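Beta-Lactamase/D-Alanine Carboxypeptidase (Pseudomonas syringae pv. tomato, PDB 5EVI) probably hydrolyses beta-lactam antibiotics to substituted beta-amino acids, as a class C (AmpC) beta-lactamase. Local coordinates at residues T14-E19 with Y357-H362; I34-H39 with L337-L342. All coordinates share one frame; numbering follows the deposited sequence.

Contact 1 of 2, residues T14-E19 with Y357-H362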
loop_
_atom_site.group_PDB
_atom_site.type_symbol
_atom_site.label_atom_id
_atom_site.label_comp_id
_atom_site.label_asym_id
_atom_site.label_seq_id
_atom_site.Cartn_x
_atom_site.Cartn_y
_atom_site.Cartn_z
ATOM N N THR A 14 -26.531 7.391 -7.796
ATOM C CA THR A 14 -26.518 8.310 -8.934
ATOM C C THR A 14 -25.261 9.205 -8.906
ATOM O O THR A 14 -24.658 9.395 -9.933
ATOM C CB THR A 14 -27.822 9.168 -9.086
ATOM O OG1 THR A 14 -28.274 9.614 -7.816
ATOM C CG2 THR A 14 -28.960 8.354 -9.728
ATOM N N LEU A 15 -24.840 9.665 -7.720
ATOM C CA LEU A 15 -23.613 10.496 -7.574
ATOM C C LEU A 15 -22.335 9.737 -7.966
ATOM O O LEU A 15 -21.534 10.225 -8.779
ATOM C CB LEU A 15 -23.462 10.980 -6.143
ATOM C CG LEU A 15 -22.289 11.894 -5.692
ATOM C CD1 LEU A 15 -20.987 11.153 -5.390
ATOM C CD2 LEU A 15 -22.036 13.004 -6.686
ATOM N N VAL A 16 -22.154 8.552 -7.375
ATOM C CA VAL A 16 -20.992 7.716 -7.695
ATOM C C VAL A 16 -20.926 7.543 -9.213
ATOM O O VAL A 16 -19.898 7.828 -9.799
ATOM C CB VAL A 16 -21.009 6.339 -6.979
ATOM C CG1 VAL A 16 -19.819 5.494 -7.403
ATOM C CG2 VAL A 16 -20.946 6.537 -5.488
ATOM N N GLN A 17 -22.036 7.164 -9.845
ATOM C CA GLN A 17 -22.032 6.902 -11.271
ATOM C C GLN A 17 -21.593 8.112 -12.098
ATOM O O GLN A 17 -20.844 7.953 -13.059
ATOM C CB GLN A 17 -23.408 6.407 -11.711
ATOM C CG GLN A 17 -23.518 6.064 -13.181
ATOM C CD GLN A 17 -24.959 5.789 -13.587
ATOM O OE1 GLN A 17 -25.856 6.619 -13.378
ATOM N NE2 GLN A 17 -25.191 4.636 -14.153
ATOM N N THR A 18 -22.053 9.303 -11.725
ATOM C CA THR A 18 -21.718 10.561 -12.435
ATOM C C THR A 18 -20.223 10.885 -12.301
ATOM O O THR A 18 -19.535 11.064 -13.300
ATOM C CB THR A 18 -22.608 11.721 -11.926
ATOM O OG1 THR A 18 -23.974 11.399 -12.247
ATOM C CG2 THR A 18 -22.208 13.100 -12.551
ATOM N N GLU A 19 -19.722 10.884 -11.070
ATOM C CA GLU A 19 -18.288 11.096 -10.799
ATOM C C GLU A 19 -17.384 10.048 -11.481
ATOM O O GLU A 19 -16.360 10.415 -12.073
ATOM C CB GLU A 19 -18.000 11.108 -9.287
ATOM C CG GLU A 19 -18.695 12.184 -8.465
ATOM C CD GLU A 19 -18.150 13.575 -8.726
ATOM O OE1 GLU A 19 -18.393 14.446 -7.882
ATOM O OE2 GLU A 19 -17.455 13.788 -9.734
ATOM N N TYR A 357 -12.515 11.837 -2.332
ATOM C CA TYR A 357 -12.996 12.964 -1.525
ATOM C C TYR A 357 -14.463 13.300 -1.830
ATOM O O TYR A 357 -15.306 13.411 -0.888
ATOM C CB TYR A 357 -12.124 14.188 -1.735
ATOM C CG TYR A 357 -12.378 15.278 -0.735
ATOM C CD1 TYR A 357 -11.693 15.289 0.476
ATOM C CD2 TYR A 357 -13.293 16.298 -0.992
ATOM C CE1 TYR A 357 -11.892 16.289 1.396
ATOM C CE2 TYR A 357 -13.522 17.306 -0.052
ATOM C CZ TYR A 357 -12.798 17.300 1.124
ATOM O OH TYR A 357 -12.971 18.273 2.079
ATOM N N ARG A 358 -14.787 13.406 -3.117
ATOM C CA ARG A 358 -16.164 13.713 -3.574
ATOM C C ARG A 358 -17.186 12.669 -3.106
ATOM O O ARG A 358 -18.239 13.026 -2.578
ATOM C CB ARG A 358 -16.223 13.884 -5.100
ATOM C CG ARG A 358 -15.629 15.180 -5.629
ATOM C CD ARG A 358 -16.552 16.360 -5.330
ATOM N NE ARG A 358 -17.759 16.321 -6.156
ATOM C CZ ARG A 358 -18.803 17.131 -5.994
ATOM N NH1 ARG A 358 -19.848 17.023 -6.797
ATOM N NH2 ARG A 358 -18.792 18.063 -5.052
ATOM N N ILE A 359 -16.863 11.389 -3.268
ATOM C CA ILE A 359 -17.747 10.293 -2.859
ATOM C C ILE A 359 -17.927 10.266 -1.329
ATOM O O ILE A 359 -19.065 10.255 -0.834
ATOM C CB ILE A 359 -17.253 8.926 -3.433
ATOM C CG1 ILE A 359 -17.329 8.904 -4.957
ATOM C CG2 ILE A 359 -18.048 7.749 -2.847
ATOM C CD1 ILE A 359 -16.722 7.665 -5.595
ATOM N N LEU A 360 -16.846 10.289 -0.555
ATOM C CA LEU A 360 -16.993 10.218 0.922
ATOM C C LEU A 360 -17.633 11.457 1.546
ATOM O O LEU A 360 -18.317 11.349 2.578
ATOM C CB LEU A 360 -15.647 9.897 1.584
ATOM C CG LEU A 360 -15.123 8.482 1.286
ATOM C CD1 LEU A 360 -13.914 8.274 2.192
ATOM C CD2 LEU A 360 -16.174 7.396 1.499
ATOM N N GLN A 361 -17.434 12.621 0.914
ATOM C CA GLN A 361 -18.154 13.841 1.294
ATOM C C GLN A 361 -19.688 13.639 1.303
ATOM O O GLN A 361 -20.371 14.115 2.209
ATOM C CB GLN A 361 -17.782 15.001 0.373
ATOM C CG GLN A 361 -17.892 16.369 1.024
ATOM C CD GLN A 361 -17.332 17.482 0.153
ATOM O OE1 GLN A 361 -16.967 18.538 0.655
ATOM N NE2 GLN A 361 -17.263 17.249 -1.156
ATOM N N HIS A 362 -20.206 12.941 0.297
ATOM C CA HIS A 362 -21.648 12.753 0.125
ATOM C C HIS A 362 -22.164 11.406 0.617
ATOM O O HIS A 362 -23.374 11.203 0.717
ATOM C CB HIS A 362 -22.012 12.976 -1.338
ATOM C CG HIS A 362 -21.697 14.363 -1.822
ATOM N ND1 HIS A 362 -22.622 15.387 -1.806
ATOM C CD2 HIS A 362 -20.553 14.902 -2.307
ATOM C CE1 HIS A 362 -22.068 16.489 -2.277
ATOM N NE2 HIS A 362 -20.812 16.222 -2.593
#
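Arg358 reaches across to Glu19 at the outer side of two antiparallel helices, and its chain is worth following atom by atom. Arg358 CB starts 3.6 Å from Glu19 OE1, with CG anti to the carbonyl carbon (chi1 -74°). Two further bends, at chi2 and chi3, curl the chain round that oxygen, so CG and CD keep much the same distance from it as CB does. The curl delivers Arg358 NE to 2.6 Å from Glu19 OE1, a short salt-bridging hydrogen bond with an N-H...O angle of 160°. Arg358 CZ, between the two bonding nitrogens, lies 3.3 Å from Glu19 OE1. Arg358 NH1 adds a weak second bond to the same oxygen, 3.2 Å from Glu19 OE1. OE1 sits at the edge of the guanidinium, close to its plane, and NE meets it nearly in line with the C-O bond. The carboxylate plane stands 82° from the guanidinium plane, and OE1 alone takes both N-H groups; the bridge is not the two-oxygen, side-on kind.

Below the salt bridge the contact is apolar. Leu15 CD1 lies 4.2 Å from Ile359 CA, while its CG comes near CB of His362, whose ring stands at the exposed margin. Deeper in, Val16 and Ile359 cross at about a right angle, with Val16 CG2 4.1 Å from Ile359 CG2. The two short helix segments run 10.2 Å apart at their axes.

This is the pairing of the N-terminal and C-terminal helices, 11-27 and 349-363, which lie side by side on one face of the antiparallel sheet. Val16 rests on Tyr45 and Tyr47 of strand 43-48 and on Ile34 of strand 31-38. Ile359 spans Ile34 and Ile36 of strand 31-38 and Ile339 of strand 337-343.

Contact 2 of 2, residues I34-H39 with L337-L342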
loop_
_atom_site.group_PDB
_atom_site.type_symbol
_atom_site.label_atom_id
_atom_site.label_comp_id
_atom_site.label_asym_id
_atom_site.label_seq_id
_atom_site.Cartn_x
_atom_site.Cartn_y
_atom_site.Cartn_z
ATOM N N ILE A 34 -15.234 0.395 -7.747
ATOM C CA ILE A 34 -15.278 1.130 -6.458
ATOM C C ILE A 34 -16.041 0.325 -5.387
ATOM O O ILE A 34 -17.115 -0.268 -5.634
ATOM C CB ILE A 34 -16.008 2.499 -6.591
ATOM C CG1 ILE A 34 -15.402 3.355 -7.687
ATOM C CG2 ILE A 34 -16.015 3.258 -5.260
ATOM C CD1 ILE A 34 -16.207 4.619 -7.956
ATOM N N ALA A 35 -15.516 0.304 -4.188
ATOM C CA ALA A 35 -16.273 -0.206 -3.069
ATOM C C ALA A 35 -16.201 0.809 -1.950
ATOM O O ALA A 35 -15.137 1.360 -1.699
ATOM C CB ALA A 35 -15.697 -1.522 -2.629
ATOM N N ILE A 36 -17.320 1.008 -1.250
ATOM C CA ILE A 36 -17.378 1.857 -0.062
ATOM C C ILE A 36 -17.920 1.067 1.119
ATOM O O ILE A 36 -18.770 0.199 0.974
ATOM C CB ILE A 36 -18.246 3.105 -0.368
ATOM C CG1 ILE A 36 -17.537 3.980 -1.410
ATOM C CG2 ILE A 36 -18.587 3.903 0.873
ATOM C CD1 ILE A 36 -18.471 4.437 -2.501
ATOM N N THR A 37 -17.423 1.379 2.306
ATOM C CA THR A 37 -17.964 0.794 3.509
ATOM C C THR A 37 -18.286 1.970 4.432
ATOM O O THR A 37 -17.520 2.945 4.518
ATOM C CB THR A 37 -17.034 -0.259 4.120
ATOM O OG1 THR A 37 -17.601 -0.777 5.331
ATOM C CG2 THR A 37 -15.666 0.373 4.413
ATOM N N ARG A 38 -19.470 1.902 5.044
ATOM C CA ARG A 38 -19.944 2.938 5.959
ATOM C C ARG A 38 -20.583 2.215 7.128
ATOM O O ARG A 38 -21.604 1.516 6.940
ATOM C CB ARG A 38 -20.957 3.843 5.262
ATOM C CG ARG A 38 -20.488 4.367 3.911
ATOM C CD ARG A 38 -21.447 5.368 3.325
ATOM N NE ARG A 38 -22.564 4.751 2.631
ATOM C CZ ARG A 38 -23.755 5.327 2.466
ATOM N NH1 ARG A 38 -24.027 6.540 2.967
ATOM N NH2 ARG A 38 -24.704 4.689 1.813
ATOM N N HIS A 39 -19.969 2.303 8.313
ATOM C CA HIS A 39 -20.423 1.543 9.486
ATOM C C HIS A 39 -20.649 0.038 9.202
ATOM O O HIS A 39 -21.718 -0.498 9.547
ATOM C CB HIS A 39 -21.742 2.123 10.053
ATOM C CG HIS A 39 -21.701 3.587 10.371
ATOM N ND1 HIS A 39 -20.904 4.115 11.366
ATOM C CD2 HIS A 39 -22.417 4.624 9.875
ATOM C CE1 HIS A 39 -21.109 5.419 11.452
ATOM N NE2 HIS A 39 -22.015 5.756 10.548
ATOM N N LEU A 337 -15.690 4.859 7.848
ATOM C CA LEU A 337 -15.884 5.303 6.481
ATOM C C LEU A 337 -14.638 4.953 5.677
ATOM O O LEU A 337 -13.517 5.333 6.037
ATOM C CB LEU A 337 -16.164 6.797 6.529
ATOM C CG LEU A 337 -16.806 7.569 5.388
ATOM C CD1 LEU A 337 -18.042 6.849 4.869
ATOM C CD2 LEU A 337 -17.121 8.979 5.931
ATOM N N GLY A 338 -14.836 4.203 4.596
ATOM C CA GLY A 338 -13.718 3.732 3.788
ATOM C C GLY A 338 -14.086 3.623 2.337
ATOM O O GLY A 338 -15.266 3.419 1.998
ATOM N N ILE A 339 -13.066 3.698 1.498
ATOM C CA ILE A 339 -13.187 3.553 0.050
ATOM C C ILE A 339 -11.955 2.889 -0.599
ATOM O O ILE A 339 -10.817 3.067 -0.166
ATOM C CB ILE A 339 -13.529 4.925 -0.629
ATOM C CG1 ILE A 339 -14.017 4.712 -2.064
ATOM C CG2 ILE A 339 -12.380 5.907 -0.590
ATOM C CD1 ILE A 339 -14.641 5.931 -2.704
ATOM N N VAL A 340 -12.226 2.117 -1.638
ATOM C CA VAL A 340 -11.282 1.500 -2.557
ATOM C C VAL A 340 -11.703 1.892 -3.952
ATOM O O VAL A 340 -12.878 1.718 -4.304
ATOM C CB VAL A 340 -11.413 -0.054 -2.485
ATOM C CG1 VAL A 340 -10.839 -0.763 -3.714
ATOM C CG2 VAL A 340 -10.823 -0.567 -1.179
ATOM N N ILE A 341 -10.749 2.378 -4.749
ATOM C CA ILE A 341 -10.963 2.716 -6.165
ATOM C C ILE A 341 -9.867 2.044 -6.965
ATOM O O ILE A 341 -8.699 2.358 -6.788
ATOM C CB ILE A 341 -10.911 4.234 -6.433
ATOM C CG1 ILE A 341 -11.809 4.990 -5.449
ATOM C CG2 ILE A 341 -11.327 4.528 -7.878
ATOM C CD1 ILE A 341 -11.722 6.498 -5.538
ATOM N N LEU A 342 -10.263 1.171 -7.881
ATOM C CA LEU A 342 -9.339 0.301 -8.606
ATOM C C LEU A 342 -9.628 0.435 -10.075
ATOM O O LEU A 342 -10.746 0.193 -10.472
ATOM C CB LEU A 342 -9.534 -1.166 -8.210
ATOM C CG LEU A 342 -9.260 -1.614 -6.769
ATOM C CD1 LEU A 342 -9.309 -3.120 -6.662
ATOM C CD2 LEU A 342 -7.909 -1.110 -6.320
#
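Ile36 and Ile339 sit next to each other on two inner strands of the antiparallel sheet in the alpha/beta domain of the serine beta-lactamase fold. Here strand 31-38 is zipped to strand 337-343. Two hydrogen-bonded pairs, Ala35 with Val340 and Thr37 with Gly338, supply four backbone bonds. They alternate with three non-hydrogen-bonded pairs, where CA-H groups of Ile34, Ile36, Leu337 and Ile339 approach carbonyl oxygens of the partner strand.

The tight part is the isoleucine face, turned to helix 349-363. Ile36 and Ile339 lie side by side and point the same way, with CG1 of Ile36 3.7 Å from CG1 of Ile339. Because Ile339 holds CG1 anti to its backbone N (chi1 -165°), that branch leans toward strand 31-38 and carries CD1 on to within 3.9 Å of Ile34 CG2. Ala356 of the helix packs on Ile339. At the far end of this face Ile34 and Ile341 touch more lightly, CG1 of Ile34 being 4.2 Å from CG2 of Ile341.

On the other face Ala35, Thr37 and Val340 pack against Ile236 of helix 232-243, and Thr37 OG1 is hydrogen-bonded to Glu240. Between the strands the side chains give less here: Thr37 CG2 lies against the backbone of Gly338, 3.9 Å from Gly338 N, and the short Ala35 adds little.

The solvent side is the Arg38 end, where the strand gives way to exposed His39. Arg38 is only partly exposed; its guanidinium heads away from strand 337-343, and NH1 makes a weak bond to Ala363 O. Its aliphatic stem still runs alongside Leu337, putting CG of Arg38 3.6 Å from Leu337 CD1.

How the contacts relate
The two contacts are neighbouring layers of one domain, their centres about 11 Å apart: contact 1 pairs helices 11-27 and 349-363, and contact 2 pairs the sheet strands beneath them. Along the chain the order is helix 11-27, strand 31-38, then, after most of the protein, strand 337-343 and helix 349-363, so contact 1 brackets contact 2 in sequence. The layers meet directly, with Ile359 CG2 3.4 Å from Ile36 CD1 and Val16 CG1 3.8 Å from Ile34 CD1. Both ends of the chain thus build the same helix-on-sheet unit, and much of the chain between, including the other sheet, is inserted between strands of this unit.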